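Local coordinates for protein SAM-dependent methyltransferase (Geobacter sulfurreducens, PDB 5BP7) that probably transfers methyl groups from S-adenosyl-L-methionine, and binds the by-product S-adenosyl-L-homocysteine, at residues Glu163-Gln168 against Leu188-Leu193. Numbering follows the deposited sequence.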
ATOM      1  N   GLU A 163       1.187  -6.990   0.160  1.00 31.36           N
ATOM      2  CA  GLU A 163       1.959  -7.577   1.256  1.00 32.66           C
ATOM      3  C   GLU A 163       3.364  -7.889   0.790  1.00 31.90           C
ATOM      4  O   GLU A 163       3.549  -8.324  -0.343  1.00 30.32           O
ATOM      5  CB  GLU A 163       1.281  -8.872   1.750  1.00 34.05           C
ATOM      6  CG  GLU A 163       1.952  -9.649   2.885  1.00 36.44           C
ATOM      7  CD  GLU A 163       1.836  -9.014   4.274  1.00 38.28           C
ATOM      8  OE1 GLU A 163       1.157  -7.970   4.433  1.00 39.66           O
ATOM      9  OE2 GLU A 163       2.454  -9.562   5.218  1.00 39.30           O
ATOM     10  N   PRO A 164       4.353  -7.708   1.685  1.00 32.10           N
ATOM     11  CA  PRO A 164       5.677  -8.151   1.333  1.00 32.16           C
ATOM     12  C   PRO A 164       5.830  -9.674   1.392  1.00 32.24           C
ATOM     13  O   PRO A 164       5.057 -10.360   2.048  1.00 32.38           O
ATOM     14  CB  PRO A 164       6.571  -7.470   2.379  1.00 32.29           C
ATOM     15  CG  PRO A 164       5.730  -6.549   3.165  1.00 32.19           C
ATOM     16  CD  PRO A 164       4.339  -7.069   3.022  1.00 32.53           C
ATOM     17  N   TYR A 165       6.850 -10.187   0.720  1.00 32.23           N
ATOM     18  CA  TYR A 165       7.238 -11.598   0.844  1.00 32.85           C
ATOM     19  C   TYR A 165       8.749 -11.672   0.700  1.00 33.91           C
ATOM     20  O   TYR A 165       9.363 -10.707   0.197  1.00 33.19           O
ATOM     21  CB  TYR A 165       6.521 -12.452  -0.198  1.00 32.71           C
ATOM     22  CG  TYR A 165       6.886 -12.136  -1.611  1.00 32.53           C
ATOM     23  CD1 TYR A 165       6.217 -11.136  -2.312  1.00 32.18           C
ATOM     24  CD2 TYR A 165       7.888 -12.823  -2.249  1.00 33.53           C
ATOM     25  CE1 TYR A 165       6.544 -10.834  -3.618  1.00 32.30           C
ATOM     26  CE2 TYR A 165       8.239 -12.511  -3.546  1.00 34.17           C
ATOM     27  CZ  TYR A 165       7.553 -11.529  -4.229  1.00 32.96           C
ATOM     28  OH  TYR A 165       7.885 -11.255  -5.524  1.00 32.75           O
ATOM     29  N   TRP A 166       9.349 -12.778   1.166  1.00 34.42           N
ATOM     30  CA  TRP A 166      10.784 -12.986   1.006  1.00 35.62           C
ATOM     31  C   TRP A 166      11.067 -13.390  -0.431  1.00 36.38           C
ATOM     32  O   TRP A 166      10.674 -14.440  -0.898  1.00 36.52           O
ATOM     33  CB  TRP A 166      11.378 -14.019   1.990  1.00 36.15           C
ATOM     34  CG  TRP A 166      11.317 -13.611   3.441  1.00 36.16           C
ATOM     35  CD1 TRP A 166      10.683 -14.273   4.432  1.00 36.65           C
ATOM     36  CD2 TRP A 166      11.891 -12.432   4.052  1.00 36.19           C
ATOM     37  NE1 TRP A 166      10.795 -13.594   5.627  1.00 36.93           N
ATOM     38  CE2 TRP A 166      11.535 -12.461   5.424  1.00 36.83           C
ATOM     39  CE3 TRP A 166      12.660 -11.357   3.575  1.00 35.34           C
ATOM     40  CZ2 TRP A 166      11.911 -11.451   6.326  1.00 37.01           C
ATOM     41  CZ3 TRP A 166      13.042 -10.360   4.470  1.00 35.58           C
ATOM     42  CH2 TRP A 166      12.673 -10.419   5.831  1.00 36.81           C
ATOM     43  N   ARG A 167      11.754 -12.506  -1.119  1.00 37.45           N
ATOM     44  CA  ARG A 167      12.282 -12.743  -2.448  1.00 39.22           C
ATOM     45  C   ARG A 167      13.418 -13.789  -2.374  1.00 41.47           C
ATOM     46  O   ARG A 167      13.532 -14.665  -3.212  1.00 41.56           O
ATOM     47  CB  ARG A 167      12.828 -11.417  -2.955  1.00 39.32           C
ATOM     48  CG  ARG A 167      13.133 -11.367  -4.411  1.00 40.27           C
ATOM     49  CD  ARG A 167      13.617  -9.987  -4.777  1.00 39.67           C
ATOM     50  NE  ARG A 167      14.149 -10.062  -6.117  1.00 40.74           N
ATOM     51  CZ  ARG A 167      15.421 -10.292  -6.439  1.00 41.91           C
ATOM     52  NH1 ARG A 167      16.382 -10.443  -5.518  1.00 42.64           N
ATOM     53  NH2 ARG A 167      15.747 -10.333  -7.718  1.00 42.96           N
ATOM     54  N   GLN A 168      14.226 -13.674  -1.329  1.00 44.04           N
ATOM     55  CA  GLN A 168      15.222 -14.671  -0.940  1.00 46.56           C
ATOM     56  C   GLN A 168      15.164 -14.834   0.557  1.00 47.44           C
ATOM     57  O   GLN A 168      14.835 -13.890   1.272  1.00 46.30           O
ATOM     58  CB  GLN A 168      16.631 -14.185  -1.252  1.00 48.01           C
ATOM     59  CG  GLN A 168      16.914 -13.881  -2.708  1.00 49.27           C
ATOM     60  CD  GLN A 168      18.243 -13.117  -2.904  1.00 52.00           C
ATOM     61  OE1 GLN A 168      19.051 -12.930  -1.963  1.00 52.99           O
ATOM     62  NE2 GLN A 168      18.496 -12.714  -4.139  1.00 53.24           N
ATOM     63  N   LEU A 188       6.727 -14.512   4.321  1.00 39.63           N
ATOM     64  CA  LEU A 188       6.852 -15.851   3.767  1.00 40.60           C
ATOM     65  C   LEU A 188       7.497 -15.759   2.405  1.00 40.36           C
ATOM     66  O   LEU A 188       7.539 -14.701   1.800  1.00 38.36           O
ATOM     67  CB  LEU A 188       5.473 -16.466   3.613  1.00 40.91           C
ATOM     68  CG  LEU A 188       4.673 -16.663   4.914  1.00 41.73           C
ATOM     69  CD1 LEU A 188       3.231 -16.995   4.602  1.00 41.23           C
ATOM     70  CD2 LEU A 188       5.285 -17.742   5.789  1.00 43.37           C
HETATM   71  N   MSE A 189       7.962 -16.889   1.911  1.00 42.02           N
HETATM   72  CA  MSE A 189       8.423 -16.985   0.523  1.00 43.53           C
HETATM   73  C   MSE A 189       7.211 -16.980  -0.361  1.00 39.07           C
HETATM   74  O   MSE A 189       6.116 -17.337   0.081  1.00 36.86           O
HETATM   75  CB  MSE A 189       9.142 -18.302   0.324  1.00 50.35           C
HETATM   76  CG  MSE A 189      10.301 -18.447   1.313  1.00 58.26           C
HETATM   77 SE   MSE A 189      11.890 -17.850   0.347  1.00 73.11          SE
HETATM   78  CE  MSE A 189      12.116 -19.625  -0.469  1.00 67.47           C
ATOM     79  N   LEU A 190       7.375 -16.590  -1.617  1.00 36.35           N
ATOM     80  CA  LEU A 190       6.211 -16.425  -2.484  1.00 34.67           C
ATOM     81  C   LEU A 190       5.290 -17.649  -2.509  1.00 34.81           C
ATOM     82  O   LEU A 190       4.089 -17.502  -2.260  1.00 34.79           O
ATOM     83  CB  LEU A 190       6.601 -15.987  -3.889  1.00 34.23           C
ATOM     84  CG  LEU A 190       5.463 -15.785  -4.886  1.00 33.84           C
ATOM     85  CD1 LEU A 190       4.501 -14.696  -4.420  1.00 33.39           C
ATOM     86  CD2 LEU A 190       6.013 -15.433  -6.255  1.00 33.80           C
ATOM     87  N   PRO A 191       5.830 -18.845  -2.799  1.00 35.27           N
ATOM     88  CA  PRO A 191       4.928 -20.009  -2.884  1.00 35.66           C
ATOM     89  C   PRO A 191       4.241 -20.336  -1.555  1.00 36.49           C
ATOM     90  O   PRO A 191       3.062 -20.734  -1.552  1.00 36.64           O
ATOM     91  CB  PRO A 191       5.850 -21.143  -3.282  1.00 36.64           C
ATOM     92  CG  PRO A 191       7.122 -20.512  -3.735  1.00 36.42           C
ATOM     93  CD  PRO A 191       7.237 -19.220  -3.014  1.00 35.51           C
ATOM     94  N   GLU A 192       4.940 -20.098  -0.439  1.00 36.71           N
ATOM     95  CA  GLU A 192       4.349 -20.297   0.887  1.00 37.19           C
ATOM     96  C   GLU A 192       3.240 -19.282   1.187  1.00 35.72           C
ATOM     97  O   GLU A 192       2.227 -19.620   1.802  1.00 35.91           O
ATOM     98  CB  GLU A 192       5.402 -20.286   2.005  1.00 38.54           C
ATOM     99  CG  GLU A 192       6.445 -21.399   1.918  1.00 40.17           C
ATOM    100  N   LEU A 193       3.404 -18.046   0.731  1.00 34.40           N
ATOM    101  CA  LEU A 193       2.350 -17.043   0.881  1.00 33.03           C
ATOM    102  C   LEU A 193       1.101 -17.444   0.086  1.00 33.20           C
ATOM    103  O   LEU A 193      -0.025 -17.344   0.579  1.00 32.79           O
ATOM    104  CB  LEU A 193       2.849 -15.652   0.435  1.00 32.05           C
ATOM    105  CG  LEU A 193       1.868 -14.474   0.526  1.00 30.41           C
ATOM    106  CD1 LEU A 193       1.332 -14.330   1.944  1.00 31.08           C
ATOM    107  CD2 LEU A 193       2.528 -13.175   0.095  1.00 29.86           C
TER
HETATM  108  O   HOH W   1       4.786 -12.811   3.314  1.00 33.47           O
HETATM  109  O   HOH W   2       9.785 -16.043  -2.894  1.00 32.43           O
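L190 sets its CD1 methyl over the centre of the Y165 ring face, in a CH-pi contact 4.2 Å from the ring centroid and 2° off the ring normal. L190 CB also meets the ring, 3.8 Å from Y165 CD2 and with CE2 next to it. Y165 can meet it because its CG sits between the backbone N and the carbonyl carbon (chi1 65°), while L193, one helical turn on, rests CD2 against Y165 CB. A single direct backbone bond ties the segments: W166 N donates to L188 O over 2.7 Å, the donor lying 39° out of the carbonyl plane. Two waters bridge the backbones on either side of this bond. One donates to P164 O and accepts from L188 N; the other donates to W166 O and accepts from L190 N, 2.8 Å from the water oxygen, so this amide of the first helical turn is satisfied through solvent.

The fold is the Rossmann-like sheet of class I methyltransferases, with strand order 3-2-1-4-5-7-6. Here the end of strand 157-166 meets the start of helix 190-199, which leads on to strand 202-209 at the sheet edge. M189, a selenomethionine, occupies the N-cap position, and its O accepts from L193 N at 2.9 Å, closing the first turn. The bend of its chain at chi2 brings M189 SE to 4.2 Å from W166 CB.

Further out, W166 is fixed by an NE1 bond to the carbonyl of T184 and an edge-to-face stack with F187. Strand 202-209 adds L209, which touches both Y165 and L190, and F266 of strand 261-270 packs on L193. P164 lies about 10 Å from the bound S-adenosyl-L-homocysteine, measured from its side chain.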